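Local atomic coordinates of putative glutathione S-transferase (PDB entry 3M1G), a protein that probably acts as a glutathione transferase of the ECM4-like, omega-type branch, joining glutathione to electrophilic compounds. Residues I35-P40 / N162-Q167; R80-L85 / P174-A179; R254-Y259 / R267-E272; H260-C265 / Q300-T305. All blocks are in the same frame, centred on the assembly; numbering follows the deposited sequence.

Contact 1: residues I35-P40 / N162-Q167; sequences IVADVP and NLEWKQ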
# COMPACT_ATOMS: atom_id res chain seq x y z
N ILE A 35 -12.67 -36.52 -12.78
CA ILE A 35 -12.75 -36.90 -14.17
C ILE A 35 -11.43 -37.58 -14.54
O ILE A 35 -10.37 -36.98 -14.39
CB ILE A 35 -13.04 -35.71 -15.11
CG1 ILE A 35 -14.14 -34.81 -14.54
CG2 ILE A 35 -13.50 -36.23 -16.48
CD1 ILE A 35 -14.61 -33.66 -15.45
N VAL A 36 -11.49 -38.83 -14.97
CA VAL A 36 -10.32 -39.66 -15.15
C VAL A 36 -10.25 -40.38 -16.51
O VAL A 36 -11.26 -40.58 -17.19
CB VAL A 36 -10.17 -40.70 -14.01
CG1 VAL A 36 -10.17 -40.00 -12.64
CG2 VAL A 36 -11.27 -41.78 -14.09
N ALA A 37 -9.02 -40.74 -16.86
CA ALA A 37 -8.69 -41.44 -18.09
C ALA A 37 -9.17 -42.89 -18.09
O ALA A 37 -9.48 -43.41 -19.17
CB ALA A 37 -7.17 -41.39 -18.36
N ASP A 38 -9.29 -43.54 -16.94
CA ASP A 38 -9.65 -44.98 -16.95
C ASP A 38 -11.15 -45.26 -16.81
O ASP A 38 -11.56 -46.39 -16.52
CB ASP A 38 -8.83 -45.79 -15.93
CG ASP A 38 -9.02 -45.31 -14.51
OD1 ASP A 38 -9.78 -44.36 -14.29
OD2 ASP A 38 -8.40 -45.88 -13.58
N VAL A 39 -11.98 -44.25 -17.01
CA VAL A 39 -13.39 -44.47 -17.20
C VAL A 39 -13.67 -44.03 -18.64
O VAL A 39 -13.25 -42.95 -19.08
CB VAL A 39 -14.26 -43.70 -16.18
CG1 VAL A 39 -15.72 -43.82 -16.54
CG2 VAL A 39 -13.98 -44.15 -14.77
N PRO A 40 -14.37 -44.87 -19.40
CA PRO A 40 -14.46 -44.60 -20.83
C PRO A 40 -15.55 -43.62 -21.24
O PRO A 40 -16.56 -43.45 -20.57
CB PRO A 40 -14.70 -45.97 -21.43
CG PRO A 40 -15.30 -46.79 -20.33
CD PRO A 40 -14.69 -46.27 -19.06
N ASN A 162 -3.62 -31.98 -15.83
CA ASN A 162 -2.29 -32.41 -16.21
C ASN A 162 -2.15 -33.90 -16.48
O ASN A 162 -1.52 -34.28 -17.45
CB ASN A 162 -1.26 -32.02 -15.13
CG ASN A 162 -0.90 -30.53 -15.21
OD1 ASN A 162 -0.29 -30.10 -16.20
ND2 ASN A 162 -1.34 -29.73 -14.22
N LEU A 163 -2.71 -34.76 -15.62
CA LEU A 163 -2.41 -36.19 -15.70
C LEU A 163 -3.53 -36.98 -16.37
O LEU A 163 -3.25 -37.91 -17.08
CB LEU A 163 -2.15 -36.78 -14.31
CG LEU A 163 -1.04 -36.13 -13.47
CD1 LEU A 163 -0.77 -36.99 -12.20
CD2 LEU A 163 0.22 -35.91 -14.32
N GLU A 164 -4.79 -36.62 -16.17
CA GLU A 164 -5.90 -37.45 -16.69
C GLU A 164 -6.28 -37.06 -18.11
O GLU A 164 -6.75 -37.90 -18.89
CB GLU A 164 -7.13 -37.32 -15.81
CG GLU A 164 -6.93 -37.80 -14.36
CD GLU A 164 -6.41 -39.23 -14.27
OE1 GLU A 164 -6.83 -40.13 -15.06
OE2 GLU A 164 -5.57 -39.44 -13.37
N TRP A 165 -6.05 -35.79 -18.45
CA TRP A 165 -6.49 -35.23 -19.75
C TRP A 165 -5.39 -35.19 -20.78
O TRP A 165 -5.54 -34.58 -21.82
CB TRP A 165 -7.06 -33.80 -19.54
CG TRP A 165 -8.40 -33.73 -18.89
CD1 TRP A 165 -8.68 -33.72 -17.54
CD2 TRP A 165 -9.67 -33.65 -19.55
NE1 TRP A 165 -10.03 -33.65 -17.34
CE2 TRP A 165 -10.66 -33.59 -18.56
CE3 TRP A 165 -10.05 -33.61 -20.90
CZ2 TRP A 165 -12.02 -33.52 -18.87
CZ3 TRP A 165 -11.39 -33.53 -21.21
CH2 TRP A 165 -12.36 -33.49 -20.20
N LYS A 166 -4.28 -35.89 -20.52
CA LYS A 166 -3.11 -35.89 -21.38
C LYS A 166 -3.36 -36.09 -22.86
O LYS A 166 -2.70 -35.46 -23.71
CB LYS A 166 -2.16 -37.03 -20.95
CG LYS A 166 -0.88 -36.63 -20.32
CD LYS A 166 -0.14 -37.87 -19.67
CE LYS A 166 0.83 -37.41 -18.52
NZ LYS A 166 1.18 -38.53 -17.58
N GLN A 167 -4.25 -37.02 -23.20
CA GLN A 167 -4.48 -37.28 -24.63
C GLN A 167 -5.23 -36.16 -25.30
O GLN A 167 -5.29 -36.15 -26.50
CB GLN A 167 -5.23 -38.60 -24.84
CG GLN A 167 -4.51 -39.81 -24.25
CD GLN A 167 -3.03 -39.95 -24.68
OE1 GLN A 167 -2.20 -40.32 -23.85
NE2 GLN A 167 -2.70 -39.67 -25.96
O HOH W 1 -10.27 -33.72 -14.59
O HOH W 2 -7.21 -42.72 -14.77
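Ala-37 and Glu-164 mark the nearest approach of the two backbones, 5.1 Å between their CA atoms, where the chain has just left strand 34-36 and passes the C-terminal end of helix 154-163. Glu-164 bridges this gap. Its CG lies 3.5 Å from Ile-35 O, and a bend at the second torsion (chi2 -54°) brings the carboxylate round to the strand end, alongside Val-36. There Ala-37 N donates to Glu-164 OE1 over 2.9 Å, in an almost straight bond of 178° that uses the anti lone pair of the oxygen. A water also donates to Glu-164 OE1, at 2.6 Å, and accepts a weak bond from Asp-38 N. A glutamate suits this place because its two methylenes can pass beside Ile-35 and Val-36 while its tip serves the backbone, and the small Ala-37 lets the chains come close. On the Ile-35 side the contact becomes apolar: its CG2 branch meets Trp-165 CZ2 at 3.9 Å. The indole nitrogen is not wasted, for a second water lying in the ring plane accepts from Trp-165 NE1 at 2.8 Å and donates to Ile-35 O. Phe-161 and Phe-168 meet the same indole edge-to-face, while Val-36 is held in its sheet by backbone bonds to Trp-55 and Val-57. One carboxylate oxygen thus takes both a peptide N-H and a water just past the strand, and the other, OE2, has a long, weak ion pair with Arg-34; together these should favour the ionised glutamate.

Contact 2: residues R80-L85 / P174-A179; sequences RRLLGL and PNLYPA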
# COMPACT_ATOMS: atom_id res chain seq x y z
N ARG A 80 -5.80 -24.69 -17.95
CA ARG A 80 -6.58 -24.98 -19.15
C ARG A 80 -5.96 -24.35 -20.40
O ARG A 80 -5.85 -25.01 -21.46
CB ARG A 80 -8.04 -24.55 -18.99
CG ARG A 80 -8.96 -24.72 -20.20
CD ARG A 80 -10.38 -24.40 -19.85
NE ARG A 80 -11.28 -24.22 -21.00
CZ ARG A 80 -11.49 -23.06 -21.63
NH1 ARG A 80 -10.85 -21.94 -21.30
NH2 ARG A 80 -12.35 -23.03 -22.63
N ARG A 81 -5.53 -23.10 -20.28
CA ARG A 81 -4.85 -22.45 -21.39
C ARG A 81 -3.46 -23.06 -21.71
O ARG A 81 -3.15 -23.34 -22.88
CB ARG A 81 -4.76 -20.95 -21.15
CG ARG A 81 -4.02 -20.19 -22.26
CD ARG A 81 -4.54 -18.80 -22.48
NE ARG A 81 -3.74 -18.16 -23.52
CZ ARG A 81 -3.83 -18.44 -24.82
NH1 ARG A 81 -4.73 -19.32 -25.29
NH2 ARG A 81 -3.03 -17.82 -25.67
N LEU A 82 -2.63 -23.26 -20.69
CA LEU A 82 -1.30 -23.76 -20.92
C LEU A 82 -1.34 -25.11 -21.62
O LEU A 82 -0.54 -25.36 -22.53
CB LEU A 82 -0.53 -23.89 -19.61
CG LEU A 82 0.04 -22.60 -18.99
CD1 LEU A 82 0.64 -22.92 -17.62
CD2 LEU A 82 1.10 -22.01 -19.92
N LEU A 83 -2.28 -25.97 -21.22
CA LEU A 83 -2.36 -27.33 -21.75
C LEU A 83 -3.09 -27.46 -23.07
O LEU A 83 -3.01 -28.51 -23.70
CB LEU A 83 -2.98 -28.28 -20.73
CG LEU A 83 -2.15 -28.36 -19.43
CD1 LEU A 83 -2.91 -29.26 -18.42
CD2 LEU A 83 -0.73 -28.89 -19.68
N GLY A 84 -3.84 -26.43 -23.48
CA GLY A 84 -4.60 -26.48 -24.72
C GLY A 84 -5.87 -27.29 -24.58
O GLY A 84 -6.22 -28.06 -25.49
N LEU A 85 -6.55 -27.14 -23.45
CA LEU A 85 -7.82 -27.78 -23.20
C LEU A 85 -8.99 -26.86 -23.51
O LEU A 85 -10.14 -27.24 -23.27
CB LEU A 85 -7.90 -28.33 -21.77
CG LEU A 85 -6.91 -29.42 -21.42
CD1 LEU A 85 -6.98 -29.79 -19.94
CD2 LEU A 85 -7.15 -30.70 -22.33
N PRO A 174 3.33 -28.39 -22.10
CA PRO A 174 4.34 -28.67 -21.09
C PRO A 174 3.91 -29.78 -20.11
O PRO A 174 2.72 -30.01 -19.89
CB PRO A 174 4.45 -27.32 -20.32
CG PRO A 174 3.14 -26.64 -20.57
CD PRO A 174 2.79 -27.03 -21.98
N ASN A 175 4.90 -30.40 -19.49
CA ASN A 175 4.72 -31.29 -18.34
C ASN A 175 4.86 -30.44 -17.06
O ASN A 175 5.98 -30.15 -16.58
CB ASN A 175 5.78 -32.43 -18.38
CG ASN A 175 5.62 -33.42 -17.24
OD1 ASN A 175 4.82 -33.21 -16.32
ND2 ASN A 175 6.40 -34.51 -17.28
N LEU A 176 3.71 -30.01 -16.53
CA LEU A 176 3.67 -29.07 -15.39
C LEU A 176 3.78 -29.80 -14.03
O LEU A 176 3.95 -29.16 -13.00
CB LEU A 176 2.37 -28.24 -15.43
CG LEU A 176 2.24 -27.36 -16.67
CD1 LEU A 176 0.85 -26.72 -16.77
CD2 LEU A 176 3.38 -26.23 -16.70
N TYR A 177 3.64 -31.11 -14.04
CA TYR A 177 3.61 -31.89 -12.79
C TYR A 177 4.43 -33.18 -12.96
O TYR A 177 3.88 -34.29 -12.93
CB TYR A 177 2.18 -32.21 -12.43
CG TYR A 177 1.96 -32.72 -11.00
CD1 TYR A 177 2.41 -31.98 -9.90
CD2 TYR A 177 1.27 -33.90 -10.74
CE1 TYR A 177 2.19 -32.41 -8.59
CE2 TYR A 177 1.04 -34.35 -9.40
CZ TYR A 177 1.52 -33.58 -8.35
OH TYR A 177 1.34 -33.94 -7.02
N PRO A 178 5.73 -33.02 -13.20
CA PRO A 178 6.54 -34.19 -13.55
C PRO A 178 6.81 -35.13 -12.37
O PRO A 178 7.07 -34.66 -11.25
CB PRO A 178 7.86 -33.58 -14.01
CG PRO A 178 7.80 -32.17 -13.71
CD PRO A 178 6.53 -31.80 -13.13
N ALA A 179 6.76 -36.43 -12.66
CA ALA A 179 6.89 -37.49 -11.68
C ALA A 179 8.02 -37.27 -10.69
O ALA A 179 7.83 -37.44 -9.49
CB ALA A 179 7.04 -38.88 -12.39
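Leu-82 O accepts a hydrogen bond from Arg-170 NH2, and Pro-174 CD rests against the same carbonyl oxygen at 3.8 Å. Leu-83 shares a backbone hydrogen bond with Arg-170 as well, so the last turn of helix 71-83 is tied to the chain shortly before Pro-174. Between the two segments themselves the contact is apolar. Leu-176, its CG anti to the carbonyl carbon (chi1 -62°), carries one methyl toward the helix end: CD1 lies 3.9 Å from Leu-82 CD1 and 4.0 Å from Leu-83 CD2. It crosses Leu-82 at about a right angle, methyl against methyl. Leu-83 CD2 also reaches Pro-174 O, 3.6 Å away. Leucine suits these buried places because one branch methyl can fill the joint, and the Pro-174 ring, with no N-H to satisfy, can lay its CD against the helix-end carbonyl. Asn-175, turned away from the helix, accepts a weak bond at its OD1 from Tyr-177 N, 3.3 Å long, an Asx-turn arrangement. The helix itself stops in a Schellman motif: Leu-85 N donates to Arg-80 O at 3.0 Å and Gly-84 N to Arg-81 O at 3.2 Å, with Gly-84 at a phi of 77°, a backbone shape easiest for a residue without a side chain. Ile-246 of helix 243-253 packs on both Leu-82 and Leu-176. This is the domain seam of the glutathione transferase fold, where the first helix of the thioredoxin-like domain, which starts next to the predicted nucleophile Cys-70, packs on the all-helical domain.

Contact 3: residues R254-Y259 / R267-E272; sequences RFDAVY and RNKITE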
# COMPACT_ATOMS: atom_id res chain seq x y z
N ARG A 254 -2.35 -10.51 -7.40
CA ARG A 254 -3.38 -9.75 -6.75
C ARG A 254 -2.84 -8.98 -5.54
O ARG A 254 -3.58 -8.25 -4.87
CB ARG A 254 -4.52 -10.68 -6.27
CG ARG A 254 -5.36 -11.27 -7.39
CD ARG A 254 -6.21 -12.45 -6.93
NE ARG A 254 -7.09 -12.84 -8.03
CZ ARG A 254 -6.68 -13.52 -9.11
NH1 ARG A 254 -5.43 -13.92 -9.21
NH2 ARG A 254 -7.53 -13.79 -10.10
N PHE A 255 -1.57 -9.15 -5.24
CA PHE A 255 -1.04 -8.60 -3.99
C PHE A 255 -0.97 -7.08 -3.91
O PHE A 255 -1.64 -6.46 -3.07
CB PHE A 255 0.31 -9.21 -3.65
CG PHE A 255 0.69 -9.03 -2.22
CD1 PHE A 255 1.34 -7.88 -1.80
CD2 PHE A 255 0.39 -9.99 -1.30
CE1 PHE A 255 1.70 -7.70 -0.47
CE2 PHE A 255 0.74 -9.84 0.03
CZ PHE A 255 1.43 -8.67 0.44
N ASP A 256 -0.18 -6.45 -4.77
CA ASP A 256 -0.09 -5.00 -4.72
C ASP A 256 -1.44 -4.36 -5.05
O ASP A 256 -1.82 -3.33 -4.43
CB ASP A 256 1.02 -4.47 -5.64
CG ASP A 256 2.43 -4.82 -5.14
OD1 ASP A 256 2.54 -5.32 -4.00
OD2 ASP A 256 3.42 -4.60 -5.90
N ALA A 257 -2.19 -4.97 -5.97
CA ALA A 257 -3.48 -4.42 -6.40
C ALA A 257 -4.57 -4.44 -5.32
O ALA A 257 -5.42 -3.54 -5.28
CB ALA A 257 -3.99 -5.15 -7.69
N VAL A 258 -4.57 -5.47 -4.47
CA VAL A 258 -5.67 -5.69 -3.52
C VAL A 258 -5.20 -6.04 -2.11
O VAL A 258 -5.51 -5.35 -1.15
CB VAL A 258 -6.64 -6.81 -3.97
CG1 VAL A 258 -7.63 -7.12 -2.83
CG2 VAL A 258 -7.39 -6.39 -5.25
N TYR A 259 -4.45 -7.11 -1.96
CA TYR A 259 -4.15 -7.62 -0.62
C TYR A 259 -3.32 -6.66 0.21
O TYR A 259 -3.49 -6.57 1.43
CB TYR A 259 -3.42 -8.96 -0.70
CG TYR A 259 -4.16 -10.08 -1.47
CD1 TYR A 259 -5.55 -10.22 -1.39
CD2 TYR A 259 -3.46 -10.99 -2.26
CE1 TYR A 259 -6.20 -11.26 -2.07
CE2 TYR A 259 -4.10 -12.00 -2.94
CZ TYR A 259 -5.46 -12.15 -2.83
OH TYR A 259 -6.10 -13.17 -3.48
N ARG A 267 3.42 -5.19 4.52
CA ARG A 267 4.73 -4.88 5.10
C ARG A 267 5.56 -4.15 4.05
O ARG A 267 6.29 -3.22 4.37
CB ARG A 267 5.54 -6.10 5.51
CG ARG A 267 6.82 -5.72 6.27
CD ARG A 267 7.71 -6.92 6.56
NE ARG A 267 8.37 -7.35 5.32
CZ ARG A 267 9.10 -8.46 5.20
NH1 ARG A 267 9.23 -9.30 6.22
NH2 ARG A 267 9.67 -8.76 4.04
N ASN A 268 5.44 -4.62 2.82
CA ASN A 268 6.17 -4.15 1.67
C ASN A 268 5.29 -4.45 0.48
O ASN A 268 4.42 -5.31 0.57
CB ASN A 268 7.44 -4.98 1.45
CG ASN A 268 8.52 -4.67 2.42
OD1 ASN A 268 8.87 -5.51 3.26
ND2 ASN A 268 9.14 -3.49 2.26
N LYS A 269 5.53 -3.76 -0.64
CA LYS A 269 4.90 -4.13 -1.89
C LYS A 269 5.76 -5.27 -2.49
O LYS A 269 6.95 -5.38 -2.20
CB LYS A 269 4.83 -2.96 -2.89
CG LYS A 269 3.71 -1.93 -2.60
CD LYS A 269 3.81 -0.66 -3.46
CE LYS A 269 3.46 -0.96 -4.94
NZ LYS A 269 3.34 0.26 -5.78
N ILE A 270 5.15 -6.10 -3.34
CA ILE A 270 5.93 -7.10 -4.05
C ILE A 270 7.01 -6.43 -4.90
O ILE A 270 8.10 -6.98 -5.04
CB ILE A 270 5.06 -8.05 -4.91
CG1 ILE A 270 4.06 -8.82 -4.04
CG2 ILE A 270 5.95 -9.05 -5.70
CD1 ILE A 270 4.65 -9.63 -2.84
N THR A 271 6.73 -5.24 -5.45
CA THR A 271 7.73 -4.46 -6.20
C THR A 271 9.01 -4.20 -5.41
O THR A 271 10.05 -4.00 -6.00
CB THR A 271 7.17 -3.11 -6.69
OG1 THR A 271 6.78 -2.35 -5.54
CG2 THR A 271 5.90 -3.36 -7.62
N GLU A 272 8.94 -4.28 -4.07
CA GLU A 272 10.13 -4.08 -3.24
C GLU A 272 10.85 -5.37 -2.82
O GLU A 272 11.80 -5.31 -2.06
CB GLU A 272 9.75 -3.31 -1.95
CG GLU A 272 9.06 -1.97 -2.18
CD GLU A 272 8.63 -1.31 -0.87
OE1 GLU A 272 7.69 -1.82 -0.19
OE2 GLU A 272 9.27 -0.30 -0.52
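The Phe-255 side chain crosses Ile-270 at about a right angle. Its CB lies 3.8 Å from Ile-270 CG1, and CD1 comes nearer to that same carbon, at 3.6 Å; farther out, CE1 passes Asn-268 O, which sits at the ring edge. With CG anti to the backbone N (chi1 -162°), the ring is swung across the isoleucine, whose CD1 stands over one face in a CH-pi contact, 4.2 Å from the centroid and 22° off the normal. A flat aromatic suits this position because face and edge can serve different partners, and the long branch of Ile-270 supplies the methyl. The next residue, Asp-256, does the polar work. Its OD1 accepts from Ile-270 N over 2.8 Å through the syn lone pair, in a bond of 159°, and its OD2 accepts a weak bond from Thr-271 N at 3.4 Å. These are the first two N-H groups of the 3-10 segment 270-272, so the carboxylate sits at the positive end of a short helical turn. Across it runs the aliphatic part of Lys-269, whose CB is 3.5 Å from Asp-256 OD1. The amino end of Lys-269 is engaged elsewhere, in a salt bridge to Glu-272 of the second subunit. Within its own chain Glu-272 accepts at OE1 from Lys-269 N, 2.9 Å away, and its OE2 bonds Thr-271 OG1 of the second subunit. Asp-256 is therefore probably kept ionised by peptide N-H groups and a nearby lysine, and it fixes the very turn whose charged residues join the two subunits.

Contact 4: residues H260-C265 / Q300-T305; sequences HGHFKC and QHYYIT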
# COMPACT_ATOMS: atom_id res chain seq x y z
N HIS A 260 -2.40 -5.97 -0.43
CA HIS A 260 -1.52 -4.99 0.23
C HIS A 260 -2.30 -3.99 1.09
O HIS A 260 -1.98 -3.81 2.26
CB HIS A 260 -0.66 -4.26 -0.83
CG HIS A 260 0.33 -3.30 -0.25
ND1 HIS A 260 -0.02 -2.01 0.13
CD2 HIS A 260 1.65 -3.44 0.07
CE1 HIS A 260 1.03 -1.42 0.70
NE2 HIS A 260 2.08 -2.25 0.62
N GLY A 261 -3.31 -3.33 0.50
CA GLY A 261 -4.14 -2.36 1.20
C GLY A 261 -5.46 -2.92 1.78
O GLY A 261 -5.68 -2.89 2.98
N HIS A 262 -6.31 -3.45 0.90
CA HIS A 262 -7.63 -3.98 1.27
C HIS A 262 -7.56 -5.00 2.40
O HIS A 262 -8.34 -4.91 3.34
CB HIS A 262 -8.29 -4.59 0.02
CG HIS A 262 -9.70 -5.05 0.23
ND1 HIS A 262 -10.73 -4.20 0.58
CD2 HIS A 262 -10.26 -6.29 0.08
CE1 HIS A 262 -11.86 -4.89 0.63
NE2 HIS A 262 -11.60 -6.16 0.33
N PHE A 263 -6.62 -5.94 2.33
CA PHE A 263 -6.41 -6.96 3.38
C PHE A 263 -5.30 -6.61 4.38
O PHE A 263 -4.92 -7.45 5.22
CB PHE A 263 -6.10 -8.33 2.73
CG PHE A 263 -7.30 -9.03 2.12
CD1 PHE A 263 -8.59 -8.53 2.25
CD2 PHE A 263 -7.15 -10.26 1.53
CE1 PHE A 263 -9.69 -9.24 1.75
CE2 PHE A 263 -8.28 -10.97 1.01
CZ PHE A 263 -9.53 -10.43 1.11
N LYS A 264 -4.78 -5.38 4.30
CA LYS A 264 -3.78 -4.87 5.26
C LYS A 264 -2.54 -5.74 5.35
O LYS A 264 -1.90 -5.80 6.38
CB LYS A 264 -4.43 -4.70 6.64
CG LYS A 264 -5.68 -3.78 6.65
CD LYS A 264 -6.15 -3.47 8.07
CE LYS A 264 -7.26 -2.41 8.11
NZ LYS A 264 -8.57 -2.86 7.55
N CYS A 265 -2.16 -6.38 4.24
CA CYS A 265 -1.02 -7.30 4.24
C CYS A 265 0.33 -6.58 3.99
O CYS A 265 1.39 -7.19 4.05
CB CYS A 265 -1.18 -8.35 3.15
SG CYS A 265 -2.50 -9.49 3.43
N GLN A 300 -12.32 -4.52 -8.70
CA GLN A 300 -13.73 -4.27 -8.48
C GLN A 300 -14.36 -5.30 -7.54
O GLN A 300 -15.16 -4.95 -6.65
CB GLN A 300 -14.47 -4.23 -9.81
CG GLN A 300 -14.16 -2.94 -10.56
CD GLN A 300 -14.92 -2.86 -11.86
OE1 GLN A 300 -15.54 -3.81 -12.26
NE2 GLN A 300 -14.88 -1.71 -12.51
N HIS A 301 -14.01 -6.56 -7.70
CA HIS A 301 -14.64 -7.59 -6.89
C HIS A 301 -14.32 -7.37 -5.41
O HIS A 301 -15.20 -7.33 -4.56
CB HIS A 301 -14.20 -8.99 -7.28
CG HIS A 301 -14.64 -10.02 -6.29
ND1 HIS A 301 -15.94 -10.46 -6.21
CD2 HIS A 301 -13.97 -10.63 -5.28
CE1 HIS A 301 -16.06 -11.29 -5.19
NE2 HIS A 301 -14.88 -11.42 -4.61
N TYR A 302 -13.06 -7.20 -5.10
CA TYR A 302 -12.67 -7.15 -3.69
C TYR A 302 -13.17 -5.86 -3.04
O TYR A 302 -13.78 -5.90 -1.98
CB TYR A 302 -11.15 -7.26 -3.58
CG TYR A 302 -10.64 -8.66 -3.70
CD1 TYR A 302 -10.35 -9.20 -4.95
CD2 TYR A 302 -10.47 -9.46 -2.58
CE1 TYR A 302 -9.88 -10.49 -5.09
CE2 TYR A 302 -10.01 -10.76 -2.69
CZ TYR A 302 -9.73 -11.29 -3.96
OH TYR A 302 -9.24 -12.57 -4.11
N TYR A 303 -12.90 -4.74 -3.70
CA TYR A 303 -13.12 -3.42 -3.10
C TYR A 303 -14.60 -3.05 -3.07
O TYR A 303 -15.02 -2.29 -2.18
CB TYR A 303 -12.32 -2.31 -3.82
CG TYR A 303 -10.86 -2.24 -3.43
CD1 TYR A 303 -10.47 -1.61 -2.24
CD2 TYR A 303 -9.87 -2.81 -4.22
CE1 TYR A 303 -9.10 -1.53 -1.87
CE2 TYR A 303 -8.50 -2.72 -3.85
CZ TYR A 303 -8.15 -2.08 -2.67
OH TYR A 303 -6.84 -1.99 -2.30
N ILE A 304 -15.40 -3.56 -4.02
CA ILE A 304 -16.84 -3.25 -4.05
C ILE A 304 -17.65 -4.26 -3.24
O ILE A 304 -18.49 -3.89 -2.45
CB ILE A 304 -17.39 -3.18 -5.48
CG1 ILE A 304 -16.74 -2.00 -6.22
CG2 ILE A 304 -18.93 -3.03 -5.49
CD1 ILE A 304 -17.10 -1.95 -7.73
N THR A 305 -17.34 -5.52 -3.39
CA THR A 305 -18.07 -6.62 -2.75
C THR A 305 -17.86 -6.77 -1.25
O THR A 305 -18.78 -7.18 -0.56
CB THR A 305 -17.63 -7.93 -3.47
OG1 THR A 305 -18.24 -7.90 -4.76
CG2 THR A 305 -17.97 -9.19 -2.71
O HOH W 3 -3.90 -2.81 -2.40
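Aromatic contacts dominate between His-262 and Phe-263 on one segment and Tyr-302 and Tyr-303 on the other. His-262 turns the edge of its imidazole to the face of Tyr-303, with centroids 4.8 Å apart and planes at 51°, and its CB lies 3.7 Å from Tyr-303 CZ. Its CG stands anti to the backbone N (chi1 -175°), which carries the imidazole over to the helix, against the Tyr-303 ring and the Tyr-302 CB and carbonyl. Phe-263 and Tyr-302 make an offset edge-to-face pair, planes at 80°: the Tyr-302 edge points at the phenylalanine face, and Phe-263 CZ is 3.8 Å from Tyr-302 CE2. Polar contacts are fewer. A water accepts from Gly-261 N at 3.0 Å and hydrogen-bonds Tyr-303 OH at 3.1 Å, linking the loop to the ring tip. His-262 NE2 lies 3.2 Å from Tyr-302 O, but the angle is poor; NE2 is hydrogen-bonded with His-306 ND1 instead. Tyr-302 OH bonds both Tyr-201 OH and Tyr-259 OH; Tyr-201 is the predicted proton donor/acceptor, and Tyr-259 and Tyr-302 are predicted to lower the pKa of the active-site cysteine. Backbone bonding shapes the loop, with Lys-264 N donating to Gly-261 O across a type I turn at 3.0 Å. Tyrosine suits helix 295-305 here because a ring can pack while its hydroxyl still bonds. Val-258 of helix 255-259 touches both tyrosines, Cys-265 packs on helices 199-204 and 209-229, and Phe-263 meets Tyr-201 edge-to-face, so the loop wedges between helix 295-305 and the other helices of the C-terminal domain.

How the contacts relate
From the N terminus, contact 1 opens at strand 34-36 and closes a long loop at the end of helix 154-163. Contact 2 begins inside that loop, on helix 71-83, and ends after it at 174-179, so the two cross; they also touch, with Asn-162 OD1 lying against Leu-83 and Leu-176. Together they join the sheet-bearing N-terminal part to the helical domain. Farther along come two shorter closures that likewise cross: contact 3 ends at 267-272, within the loop that contact 4 closes at helix 295-305. A backbone bond between Tyr-259 and Cys-265, and probably another between Phe-255 and His-260, couples them. The two pairs lie on opposite sides of the chain's centre.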